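Local coordinates for protein 24-sterol C-methyltransferase (Haloferax volcanii, PDB 6F5Z) that probably transfers a methyl group from S-adenosyl-L-methionine, and forms a complex with the methyltransferase activator Trm112, at residues V43-G48 and G92-L97; E111-A116 and H121-I126; C138-Y143 and A166-A171. One frame throughout, in Å; residues are numbered along the deposited sequence.

Interaction 1. Residues V43-G48 and G92-L97. With SAH (S-adenosyl-L-homocysteine), chain G.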
loop_
_atom_site.group_PDB
_atom_site.type_symbol
_atom_site.label_atom_id
_atom_site.label_comp_id
_atom_site.label_asym_id
_atom_site.label_seq_id
_atom_site.Cartn_x
_atom_site.Cartn_y
_atom_site.Cartn_z
ATOM N N VAL B 43 12.042 -10.178 7.411
ATOM C CA VAL B 43 13.094 -10.822 6.618
ATOM C C VAL B 43 13.428 -9.869 5.458
ATOM O O VAL B 43 12.523 -9.353 4.770
ATOM C CB VAL B 43 12.645 -12.205 6.097
ATOM C CG1 VAL B 43 13.640 -12.749 5.047
ATOM C CG2 VAL B 43 12.535 -13.182 7.252
ATOM N N ASP B 44 14.718 -9.610 5.288
ATOM C CA ASP B 44 15.219 -8.732 4.233
ATOM C C ASP B 44 15.960 -9.627 3.234
ATOM O O ASP B 44 17.004 -10.231 3.582
ATOM C CB ASP B 44 16.187 -7.710 4.881
ATOM C CG ASP B 44 16.902 -6.764 3.959
ATOM O OD1 ASP B 44 16.680 -6.849 2.727
ATOM O OD2 ASP B 44 17.691 -5.933 4.469
ATOM N N LEU B 45 15.355 -9.797 2.041
ATOM C CA LEU B 45 15.909 -10.688 1.028
ATOM C C LEU B 45 16.895 -9.965 0.145
ATOM O O LEU B 45 16.497 -9.043 -0.574
ATOM C CB LEU B 45 14.789 -11.279 0.199
ATOM C CG LEU B 45 13.838 -12.198 0.937
ATOM C CD1 LEU B 45 12.746 -12.666 -0.019
ATOM C CD2 LEU B 45 14.550 -13.425 1.519
ATOM N N GLY B 46 18.180 -10.355 0.227
ATOM C CA GLY B 46 19.265 -9.699 -0.506
ATOM C C GLY B 46 19.656 -8.433 0.211
ATOM O O GLY B 46 19.737 -7.351 -0.363
ATOM N N THR B 47 19.964 -8.585 1.494
ATOM C CA THR B 47 20.146 -7.481 2.426
ATOM C C THR B 47 21.271 -6.495 2.072
ATOM O O THR B 47 21.184 -5.333 2.453
ATOM C CB THR B 47 20.309 -8.041 3.829
ATOM O OG1 THR B 47 20.082 -7.016 4.799
ATOM C CG2 THR B 47 21.639 -8.746 4.051
ATOM N N GLY B 48 22.310 -6.960 1.352
ATOM C CA GLY B 48 23.406 -6.052 1.034
ATOM C C GLY B 48 24.043 -5.566 2.325
ATOM O O GLY B 48 24.380 -6.409 3.152
ATOM N N GLY B 92 21.936 -17.422 2.475
ATOM C CA GLY B 92 20.846 -18.213 1.961
ATOM C C GLY B 92 20.577 -17.908 0.503
ATOM O O GLY B 92 21.257 -17.052 -0.094
ATOM N N ASP B 93 19.573 -18.595 -0.053
ATOM C CA ASP B 93 19.227 -18.415 -1.456
ATOM C C ASP B 93 17.734 -18.215 -1.609
ATOM O O ASP B 93 16.943 -18.871 -0.940
ATOM C CB ASP B 93 19.713 -19.612 -2.305
ATOM C CG ASP B 93 19.501 -19.371 -3.794
ATOM O OD1 ASP B 93 20.251 -18.559 -4.372
ATOM O OD2 ASP B 93 18.501 -19.900 -4.348
ATOM N N PHE B 94 17.370 -17.349 -2.553
ATOM C CA PHE B 94 15.985 -17.001 -2.808
ATOM C C PHE B 94 15.117 -18.163 -3.244
ATOM O O PHE B 94 13.892 -18.057 -3.174
ATOM C CB PHE B 94 15.900 -15.916 -3.879
ATOM C CG PHE B 94 16.503 -14.582 -3.520
ATOM C CD1 PHE B 94 16.795 -14.263 -2.201
ATOM C CD2 PHE B 94 16.708 -13.616 -4.495
ATOM C CE1 PHE B 94 17.364 -13.043 -1.880
ATOM C CE2 PHE B 94 17.265 -12.387 -4.176
ATOM C CZ PHE B 94 17.567 -12.095 -2.863
ATOM N N ASP B 95 15.738 -19.265 -3.713
ATOM C CA ASP B 95 14.903 -20.380 -4.163
ATOM C C ASP B 95 14.466 -21.314 -3.058
ATOM O O ASP B 95 13.577 -22.141 -3.287
ATOM C CB ASP B 95 15.588 -21.167 -5.297
ATOM C CG ASP B 95 14.603 -21.824 -6.242
ATOM O OD1 ASP B 95 13.676 -21.132 -6.708
ATOM O OD2 ASP B 95 14.765 -23.027 -6.523
ATOM N N ASP B 96 15.061 -21.201 -1.858
ATOM C CA ASP B 96 14.667 -22.100 -0.759
ATOM C C ASP B 96 14.867 -21.332 0.529
ATOM O O ASP B 96 15.993 -21.294 1.053
ATOM C CB ASP B 96 15.550 -23.377 -0.756
ATOM C CG ASP B 96 15.338 -24.310 -1.941
ATOM O OD1 ASP B 96 14.274 -24.951 -2.002
ATOM O OD2 ASP B 96 16.235 -24.382 -2.813
ATOM N N LEU B 97 13.803 -20.642 0.996
ATOM C CA LEU B 97 13.942 -19.798 2.197
ATOM C C LEU B 97 13.932 -20.650 3.455
ATOM O O LEU B 97 12.984 -21.409 3.678
ATOM C CB LEU B 97 12.879 -18.707 2.259
ATOM C CG LEU B 97 12.801 -17.816 1.001
ATOM C CD1 LEU B 97 11.673 -16.746 1.151
ATOM C CD2 LEU B 97 14.158 -17.159 0.676
HETATM N N SAH G . 19.165 -4.629 -0.834
HETATM C CA SAH G . 20.531 -4.052 -0.953
HETATM C CB SAH G . 21.492 -4.856 -1.916
HETATM C CG SAH G . 21.021 -4.858 -3.367
HETATM S SD SAH G . 22.194 -5.783 -4.424
HETATM C C SAH G . 20.497 -2.569 -1.407
HETATM O O SAH G . 19.298 -2.080 -1.574
HETATM O OXT SAH G . 21.508 -1.927 -1.573
HETATM C "C5'" SAH G . 21.462 -7.435 -4.507
HETATM C "C4'" SAH G . 21.740 -8.285 -3.281
HETATM O "O4'" SAH G . 21.005 -9.528 -3.428
HETATM C "C3'" SAH G . 23.224 -8.659 -3.181
HETATM O "O3'" SAH G . 23.763 -8.418 -1.881
HETATM C "C2'" SAH G . 23.260 -10.115 -3.659
HETATM O "O2'" SAH G . 24.311 -10.910 -3.116
HETATM C "C1'" SAH G . 21.881 -10.627 -3.244
HETATM N N9 SAH G . 21.376 -11.740 -4.051
HETATM C C8 SAH G . 21.224 -11.770 -5.417
HETATM N N7 SAH G . 20.700 -12.883 -5.872
HETATM C C5 SAH G . 20.486 -13.637 -4.727
HETATM C C6 SAH G . 19.953 -14.931 -4.524
HETATM N N6 SAH G . 19.550 -15.739 -5.514
HETATM N N1 SAH G . 19.885 -15.392 -3.250
HETATM C C2 SAH G . 20.344 -14.617 -2.257
HETATM N N3 SAH G . 20.864 -13.389 -2.325
HETATM C C4 SAH G . 20.903 -12.945 -3.599
#

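Interaction 2. Residues E111-A116 and H121-I126. With SAH (S-adenosyl-L-homocysteine), chain G.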
loop_
_atom_site.group_PDB
_atom_site.type_symbol
_atom_site.label_atom_id
_atom_site.label_comp_id
_atom_site.label_asym_id
_atom_site.label_seq_id
_atom_site.Cartn_x
_atom_site.Cartn_y
_atom_site.Cartn_z
ATOM N N GLU B 111 16.208 -4.039 -4.891
ATOM C CA GLU B 111 17.244 -4.248 -5.894
ATOM C C GLU B 111 17.838 -5.656 -5.840
ATOM O O GLU B 111 19.039 -5.809 -6.147
ATOM C CB GLU B 111 18.339 -3.157 -5.710
ATOM C CG GLU B 111 17.904 -1.820 -6.283
ATOM C CD GLU B 111 17.940 -1.859 -7.798
ATOM O OE1 GLU B 111 17.077 -2.543 -8.404
ATOM O OE2 GLU B 111 18.901 -1.305 -8.379
ATOM N N ALA B 112 17.008 -6.690 -5.622
ATOM C CA ALA B 112 17.529 -8.058 -5.530
ATOM C C ALA B 112 16.614 -9.064 -6.164
ATOM O O ALA B 112 17.058 -10.103 -6.623
ATOM C CB ALA B 112 17.727 -8.451 -4.063
ATOM N N PHE B 113 15.299 -8.806 -6.123
ATOM C CA PHE B 113 14.351 -9.838 -6.522
ATOM C C PHE B 113 14.558 -10.380 -7.926
ATOM O O PHE B 113 14.388 -11.585 -8.133
ATOM C CB PHE B 113 12.907 -9.352 -6.342
ATOM C CG PHE B 113 11.859 -10.316 -6.838
ATOM C CD1 PHE B 113 11.458 -11.387 -6.055
ATOM C CD2 PHE B 113 11.329 -10.190 -8.121
ATOM C CE1 PHE B 113 10.500 -12.292 -6.540
ATOM C CE2 PHE B 113 10.395 -11.111 -8.613
ATOM C CZ PHE B 113 9.984 -12.139 -7.816
ATOM N N TYR B 114 14.925 -9.499 -8.838
ATOM C CA TYR B 114 15.038 -9.863 -10.241
ATOM C C TYR B 114 16.282 -10.710 -10.519
ATOM O O TYR B 114 16.449 -11.140 -11.664
ATOM C CB TYR B 114 14.944 -8.631 -11.112
ATOM C CG TYR B 114 15.877 -7.519 -10.694
ATOM C CD1 TYR B 114 17.206 -7.511 -11.101
ATOM C CD2 TYR B 114 15.415 -6.430 -9.955
ATOM C CE1 TYR B 114 18.062 -6.465 -10.776
ATOM C CE2 TYR B 114 16.269 -5.386 -9.595
ATOM C CZ TYR B 114 17.590 -5.392 -10.026
ATOM O OH TYR B 114 18.434 -4.333 -9.750
ATOM N N TYR B 115 17.116 -10.999 -9.505
ATOM C CA TYR B 115 18.225 -11.933 -9.717
ATOM C C TYR B 115 17.777 -13.359 -9.344
ATOM O O TYR B 115 18.547 -14.312 -9.547
ATOM C CB TYR B 115 19.428 -11.551 -8.829
ATOM C CG TYR B 115 20.032 -10.206 -9.141
ATOM C CD1 TYR B 115 20.756 -9.998 -10.317
ATOM C CD2 TYR B 115 19.931 -9.149 -8.243
ATOM C CE1 TYR B 115 21.352 -8.767 -10.588
ATOM C CE2 TYR B 115 20.470 -7.900 -8.534
ATOM C CZ TYR B 115 21.188 -7.713 -9.702
ATOM O OH TYR B 115 21.766 -6.488 -9.968
ATOM N N ALA B 116 16.563 -13.538 -8.765
ATOM C CA ALA B 116 16.109 -14.886 -8.379
ATOM C C ALA B 116 16.149 -15.806 -9.593
ATOM O O ALA B 116 15.734 -15.380 -10.671
ATOM C CB ALA B 116 14.693 -14.847 -7.826
ATOM N N HIS B 121 8.782 -19.079 -8.087
ATOM C CA HIS B 121 8.940 -19.936 -6.904
ATOM C C HIS B 121 9.349 -19.100 -5.686
ATOM O O HIS B 121 8.869 -19.339 -4.583
ATOM C CB HIS B 121 9.927 -21.076 -7.156
ATOM C CG HIS B 121 10.105 -21.979 -5.975
ATOM N ND1 HIS B 121 9.046 -22.709 -5.455
ATOM C CD2 HIS B 121 11.186 -22.166 -5.186
ATOM C CE1 HIS B 121 9.537 -23.351 -4.402
ATOM N NE2 HIS B 121 10.813 -23.051 -4.202
ATOM N N THR B 122 10.180 -18.077 -5.906
ATOM C CA THR B 122 10.544 -17.195 -4.772
ATOM C C THR B 122 9.267 -16.528 -4.228
ATOM O O THR B 122 9.117 -16.437 -3.015
ATOM C CB THR B 122 11.602 -16.185 -5.206
ATOM O OG1 THR B 122 12.807 -16.924 -5.499
ATOM C CG2 THR B 122 11.899 -15.153 -4.109
ATOM N N LEU B 123 8.352 -16.051 -5.103
ATOM C CA LEU B 123 7.118 -15.453 -4.596
ATOM C C LEU B 123 6.278 -16.441 -3.774
ATOM O O LEU B 123 5.676 -16.078 -2.782
ATOM C CB LEU B 123 6.282 -14.876 -5.734
ATOM C CG LEU B 123 6.890 -13.651 -6.399
ATOM C CD1 LEU B 123 6.185 -13.317 -7.703
ATOM C CD2 LEU B 123 6.878 -12.428 -5.446
ATOM N N GLU B 124 6.219 -17.709 -4.213
ATOM C CA GLU B 124 5.495 -18.745 -3.479
ATOM C C GLU B 124 6.160 -18.990 -2.105
ATOM O O GLU B 124 5.454 -19.141 -1.104
ATOM C CB GLU B 124 5.484 -20.042 -4.296
ATOM C CG GLU B 124 4.612 -19.925 -5.540
ATOM C CD GLU B 124 4.921 -20.931 -6.636
ATOM O OE1 GLU B 124 5.720 -21.868 -6.394
ATOM O OE2 GLU B 124 4.426 -20.733 -7.771
ATOM N N GLU B 125 7.511 -18.941 -2.067
ATOM C CA GLU B 125 8.263 -19.094 -0.814
ATOM C C GLU B 125 7.984 -17.929 0.137
ATOM O O GLU B 125 7.887 -18.121 1.355
ATOM C CB GLU B 125 9.749 -19.174 -1.102
ATOM C CG GLU B 125 10.234 -20.566 -1.493
ATOM C CD GLU B 125 10.147 -21.516 -0.311
ATOM O OE1 GLU B 125 11.065 -21.496 0.543
ATOM O OE2 GLU B 125 9.138 -22.255 -0.225
ATOM N N ILE B 126 7.860 -16.719 -0.418
ATOM C CA ILE B 126 7.543 -15.537 0.412
ATOM C C ILE B 126 6.127 -15.669 0.980
ATOM O O ILE B 126 5.883 -15.440 2.172
ATOM C CB ILE B 126 7.739 -14.255 -0.433
ATOM C CG1 ILE B 126 9.240 -14.029 -0.677
ATOM C CG2 ILE B 126 7.140 -13.033 0.262
ATOM C CD1 ILE B 126 9.553 -13.013 -1.766
HETATM N N SAH G . 19.165 -4.629 -0.834
HETATM C CA SAH G . 20.531 -4.052 -0.953
HETATM C CB SAH G . 21.492 -4.856 -1.916
HETATM C CG SAH G . 21.021 -4.858 -3.367
HETATM S SD SAH G . 22.194 -5.783 -4.424
HETATM C C SAH G . 20.497 -2.569 -1.407
HETATM O O SAH G . 19.298 -2.080 -1.574
HETATM O OXT SAH G . 21.508 -1.927 -1.573
HETATM C "C5'" SAH G . 21.462 -7.435 -4.507
HETATM C "C4'" SAH G . 21.740 -8.285 -3.281
HETATM O "O4'" SAH G . 21.005 -9.528 -3.428
HETATM C "C3'" SAH G . 23.224 -8.659 -3.181
HETATM O "O3'" SAH G . 23.763 -8.418 -1.881
HETATM C "C2'" SAH G . 23.260 -10.115 -3.659
HETATM O "O2'" SAH G . 24.311 -10.910 -3.116
HETATM C "C1'" SAH G . 21.881 -10.627 -3.244
HETATM N N9 SAH G . 21.376 -11.740 -4.051
HETATM C C8 SAH G . 21.224 -11.770 -5.417
HETATM N N7 SAH G . 20.700 -12.883 -5.872
HETATM C C5 SAH G . 20.486 -13.637 -4.727
HETATM C C6 SAH G . 19.953 -14.931 -4.524
HETATM N N6 SAH G . 19.550 -15.739 -5.514
HETATM N N1 SAH G . 19.885 -15.392 -3.250
HETATM C C2 SAH G . 20.344 -14.617 -2.257
HETATM N N3 SAH G . 20.864 -13.389 -2.325
HETATM C C4 SAH G . 20.903 -12.945 -3.599
#

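Interaction 3. Residues C138-Y143 and A166-A171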
loop_
_atom_site.group_PDB
_atom_site.type_symbol
_atom_site.label_atom_id
_atom_site.label_comp_id
_atom_site.label_asym_id
_atom_site.label_seq_id
_atom_site.Cartn_x
_atom_site.Cartn_y
_atom_site.Cartn_z
ATOM N N CYS B 138 8.339 -5.226 -2.443
ATOM C CA CYS B 138 9.276 -5.584 -3.477
ATOM C C CYS B 138 9.639 -4.323 -4.263
ATOM O O CYS B 138 8.806 -3.824 -5.032
ATOM C CB CYS B 138 8.598 -6.610 -4.387
ATOM S SG CYS B 138 9.653 -7.198 -5.729
ATOM N N ALA B 139 10.892 -3.829 -4.068
ATOM C CA ALA B 139 11.290 -2.588 -4.724
ATOM C C ALA B 139 12.390 -2.925 -5.719
ATOM O O ALA B 139 13.363 -3.622 -5.350
ATOM C CB ALA B 139 11.795 -1.594 -3.700
ATOM N N VAL B 140 12.240 -2.457 -6.971
ATOM C CA VAL B 140 13.186 -2.816 -8.007
ATOM C C VAL B 140 13.439 -1.639 -8.925
ATOM O O VAL B 140 12.501 -0.899 -9.252
ATOM C CB VAL B 140 12.736 -4.039 -8.853
ATOM C CG1 VAL B 140 12.634 -5.316 -8.008
ATOM C CG2 VAL B 140 11.417 -3.773 -9.576
ATOM N N ASN B 141 14.688 -1.547 -9.442
ATOM C CA ASN B 141 15.030 -0.546 -10.446
ATOM C C ASN B 141 15.163 -1.150 -11.838
ATOM O O ASN B 141 15.219 -0.390 -12.799
ATOM C CB ASN B 141 16.324 0.220 -10.070
ATOM C CG ASN B 141 16.119 1.080 -8.853
ATOM O OD1 ASN B 141 14.995 1.388 -8.506
ATOM N ND2 ASN B 141 17.177 1.461 -8.156
ATOM N N TYR B 142 15.199 -2.487 -11.943
ATOM C CA TYR B 142 15.311 -3.187 -13.218
ATOM C C TYR B 142 13.904 -3.713 -13.526
ATOM O O TYR B 142 13.439 -4.640 -12.851
ATOM C CB TYR B 142 16.311 -4.339 -13.093
ATOM C CG TYR B 142 16.461 -5.156 -14.358
ATOM C CD1 TYR B 142 17.156 -4.652 -15.461
ATOM C CD2 TYR B 142 15.930 -6.429 -14.444
ATOM C CE1 TYR B 142 17.335 -5.419 -16.616
ATOM C CE2 TYR B 142 16.129 -7.221 -15.579
ATOM C CZ TYR B 142 16.818 -6.703 -16.664
ATOM O OH TYR B 142 17.012 -7.487 -17.781
ATOM N N TYR B 143 13.215 -3.099 -14.508
ATOM C CA TYR B 143 11.861 -3.470 -14.858
ATOM C C TYR B 143 11.569 -2.941 -16.251
ATOM O O TYR B 143 12.292 -2.053 -16.734
ATOM C CB TYR B 143 10.844 -3.033 -13.777
ATOM C CG TYR B 143 10.809 -1.547 -13.514
ATOM C CD1 TYR B 143 11.647 -0.968 -12.562
ATOM C CD2 TYR B 143 9.929 -0.723 -14.207
ATOM C CE1 TYR B 143 11.628 0.403 -12.322
ATOM C CE2 TYR B 143 9.895 0.656 -13.970
ATOM C CZ TYR B 143 10.747 1.208 -13.016
ATOM O OH TYR B 143 10.742 2.570 -12.771
ATOM N N ALA B 166 2.682 -4.531 -14.811
ATOM C CA ALA B 166 1.582 -5.518 -14.880
ATOM C C ALA B 166 2.050 -6.934 -14.594
ATOM O O ALA B 166 1.371 -7.702 -13.898
ATOM C CB ALA B 166 0.876 -5.435 -16.236
ATOM N N GLU B 167 3.220 -7.297 -15.111
ATOM C CA GLU B 167 3.740 -8.642 -14.847
ATOM C C GLU B 167 4.039 -8.886 -13.373
ATOM O O GLU B 167 3.854 -10.006 -12.874
ATOM C CB GLU B 167 4.970 -8.926 -15.701
ATOM C CG GLU B 167 4.575 -9.237 -17.146
ATOM C CD GLU B 167 5.723 -9.229 -18.138
ATOM O OE1 GLU B 167 6.674 -8.432 -17.969
ATOM O OE2 GLU B 167 5.635 -9.988 -19.131
ATOM N N TYR B 168 4.513 -7.842 -12.643
ATOM C CA TYR B 168 4.741 -8.000 -11.201
ATOM C C TYR B 168 3.384 -8.213 -10.510
ATOM O O TYR B 168 3.278 -9.093 -9.669
ATOM C CB TYR B 168 5.382 -6.728 -10.612
ATOM C CG TYR B 168 6.889 -6.825 -10.597
ATOM C CD1 TYR B 168 7.558 -7.466 -9.553
ATOM C CD2 TYR B 168 7.661 -6.301 -11.642
ATOM C CE1 TYR B 168 8.944 -7.611 -9.559
ATOM C CE2 TYR B 168 9.057 -6.408 -11.632
ATOM C CZ TYR B 168 9.688 -7.101 -10.613
ATOM O OH TYR B 168 11.046 -7.273 -10.618
ATOM N N ARG B 169 2.328 -7.484 -10.912
ATOM C CA ARG B 169 1.026 -7.680 -10.248
ATOM C C ARG B 169 0.492 -9.089 -10.534
ATOM O O ARG B 169 0.002 -9.765 -9.619
ATOM C CB ARG B 169 0.001 -6.621 -10.702
ATOM C CG ARG B 169 0.449 -5.190 -10.417
ATOM C CD ARG B 169 -0.687 -4.150 -10.487
ATOM N NE ARG B 169 -1.431 -4.195 -11.748
ATOM C CZ ARG B 169 -1.047 -3.570 -12.860
ATOM N NH1 ARG B 169 0.115 -2.914 -12.902
ATOM N NH2 ARG B 169 -1.807 -3.614 -13.952
ATOM N N GLU B 170 0.600 -9.520 -11.808
ATOM C CA GLU B 170 0.118 -10.838 -12.186
ATOM C C GLU B 170 0.886 -11.929 -11.456
ATOM O O GLU B 170 0.282 -12.885 -10.975
ATOM C CB GLU B 170 0.252 -11.026 -13.708
ATOM C CG GLU B 170 -0.635 -10.090 -14.530
ATOM C CD GLU B 170 -0.240 -9.861 -15.987
ATOM O OE1 GLU B 170 0.699 -10.528 -16.478
ATOM O OE2 GLU B 170 -0.868 -8.996 -16.638
ATOM N N ALA B 171 2.230 -11.792 -11.349
ATOM C CA ALA B 171 3.030 -12.831 -10.685
ATOM C C ALA B 171 2.675 -12.887 -9.196
ATOM O O ALA B 171 2.653 -13.972 -8.615
ATOM C CB ALA B 171 4.509 -12.510 -10.831
HETATM O O HOH W 1 12.090 -6.979 -13.208
#

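Interaction 1. Residues V43-G48 and G92-L97
Phe94 lies between the end of strand 41-45 and the adenine of S-adenosyl-L-homocysteine. Its ring edge meets Gly46 N in plane, CE1 to N 3.5 Å, while Leu45 CB touches the same CE1 at 3.8 Å. One face of the ring carries the adenine, with SAH N1 3.4 Å above the plane and offset toward the rim. Phe94 CG lies beside the backbone N, opposite the carbonyl carbon (chi1 -64°), which brings the ring against the adenine while Phe94 N donates to SAH N1 at 3.3 Å. SAH N6 adds a weak bond to Asp93 OD1 (3.1 Å). Asp93 OD2 accepts from Asp95 N at 2.9 Å in an Asx turn, which probably limits the rotation of the carboxylate. At the amino-acid end, SAH N donates to Gly46 O (2.8 Å). Gly46 has positive phi (79°) and its backbone passes close to the ligand, as expected of the glycine-rich loop after the first strand of a Rossmann-like methyltransferase. Leu45 and Leu97 meet tip to tip, CD2 to CD2 at 3.8 Å. Strand 41-45 is flanked in the sheet by strands 64-69 and 104-110, and helix 119-129 packs on Leu45 and Leu97 through Ile126.

Interaction 2. Residues E111-A116 and H121-I126
Phe113 and Leu123 make the main apolar contact, the far end of the ring meeting the leucine side chain at about a right angle. Phe113 CZ lies 3.7 Å from Leu123 CG, and both methyls join in, CD2 nearer CE1 and CD1 nearer CZ. With CG anti to the backbone N (chi1 175°), Phe113 sends its ring away from the bound ligand toward helix 119-129. Thr122 adds its methyl, CG2 to Phe113 CE1 at 4.0 Å, and its hydroxyl lies against Ala116 CB, OG1 to CB 3.6 Å. Within segment 111-116, Tyr114 CE1 sits over one face of the Tyr115 ring, toward its rim.

No hydrogen bond joins the two segments; the buried Thr122 OG1 is instead satisfied by Phe94 O. Polar bonds act within segment 111-116. Tyr114 OH donates to Glu111 OE1 at 2.6 Å, approaching from above the carboxylate plane, and Asn141 N binds the same oxygen, so two donors fix the acid. Tyr115 N to Ala112 O and Ala116 N to Phe113 O close the 3-10 turn.

Contacts with S-adenosyl-L-homocysteine come from another flank of the turn. Ala112 CB touches SAH O4' at 3.5 Å, Tyr115 CB lies 3.5 Å from SAH N7, and Glu111 O is 3.3 Å from SAH C5'.

The loop after the fourth strand of a Rossmann-like methyltransferase, lining the cofactor pocket and leading into the next helix, is the setting of this contact.

Interaction 3. Residues C138-Y143 and A166-A171
Tyr142 O accepts a 2.7 Å hydrogen bond from a water, which in turn accepts from Tyr168 OH at 2.8 Å. This single water bridges the loop after strand 134-140 to helix 165-174; the direct separation of Tyr142 O and Tyr168 OH is 4.2 Å. The rest of the contact is apolar and gathers round the Tyr168 side chain. Val140 comes from the opposite direction and spreads both methyls against the phenol end, CG1 lying 3.6 Å and CG2 3.7 Å from Tyr168 OH. Cys138, whose SG stands anti to the backbone N (chi1 -179°), places the sulfur 3.9 Å from Tyr168 CE1. This is an oblique sulfur-aromatic contact, with SG 5.1 Å from the ring centroid and 63° off its normal. Tyr143 CB approaches Tyr168 CE2 obliquely, at 4.4 Å, while Tyr143 OH turns to Gly217 O. Leu219 and Thr221 of the antiparallel strand 218-224 also touch Tyr168, and Trp163 meets its ring edge-to-face. One tyrosine thus spans the gap between helix and sheet: its ring and phenol end are packed by a sulfur and aliphatic carbons, and for its buried hydroxyl the water supplies the link to the loop carbonyl that their separation does not allow directly.

Overall arrangement
From the N terminus, interaction 1 comes first, closing the excursion through helix 51-60, strand 64-69, helix 72-80 and strand 87-91 and bringing the end of strand 41-45 to the loop after strand 87-91. Interaction 2 then closes the short turn from strand 104-110 into helix 119-129, and interaction 3 closes the mostly irregular connection between strand 134-140 and helix 165-174. The three follow in series, neither nested nor crossed. Interactions 1 and 2 both touch S-adenosyl-L-homocysteine and are joined by bonds between their own residues, among them Leu97 N to Glu125. Backbone pairing of Glu111 with Ala139 links 2 to 3, whereas 1 and 3, centres about 17 Å apart, do not touch but both reach the same sheet.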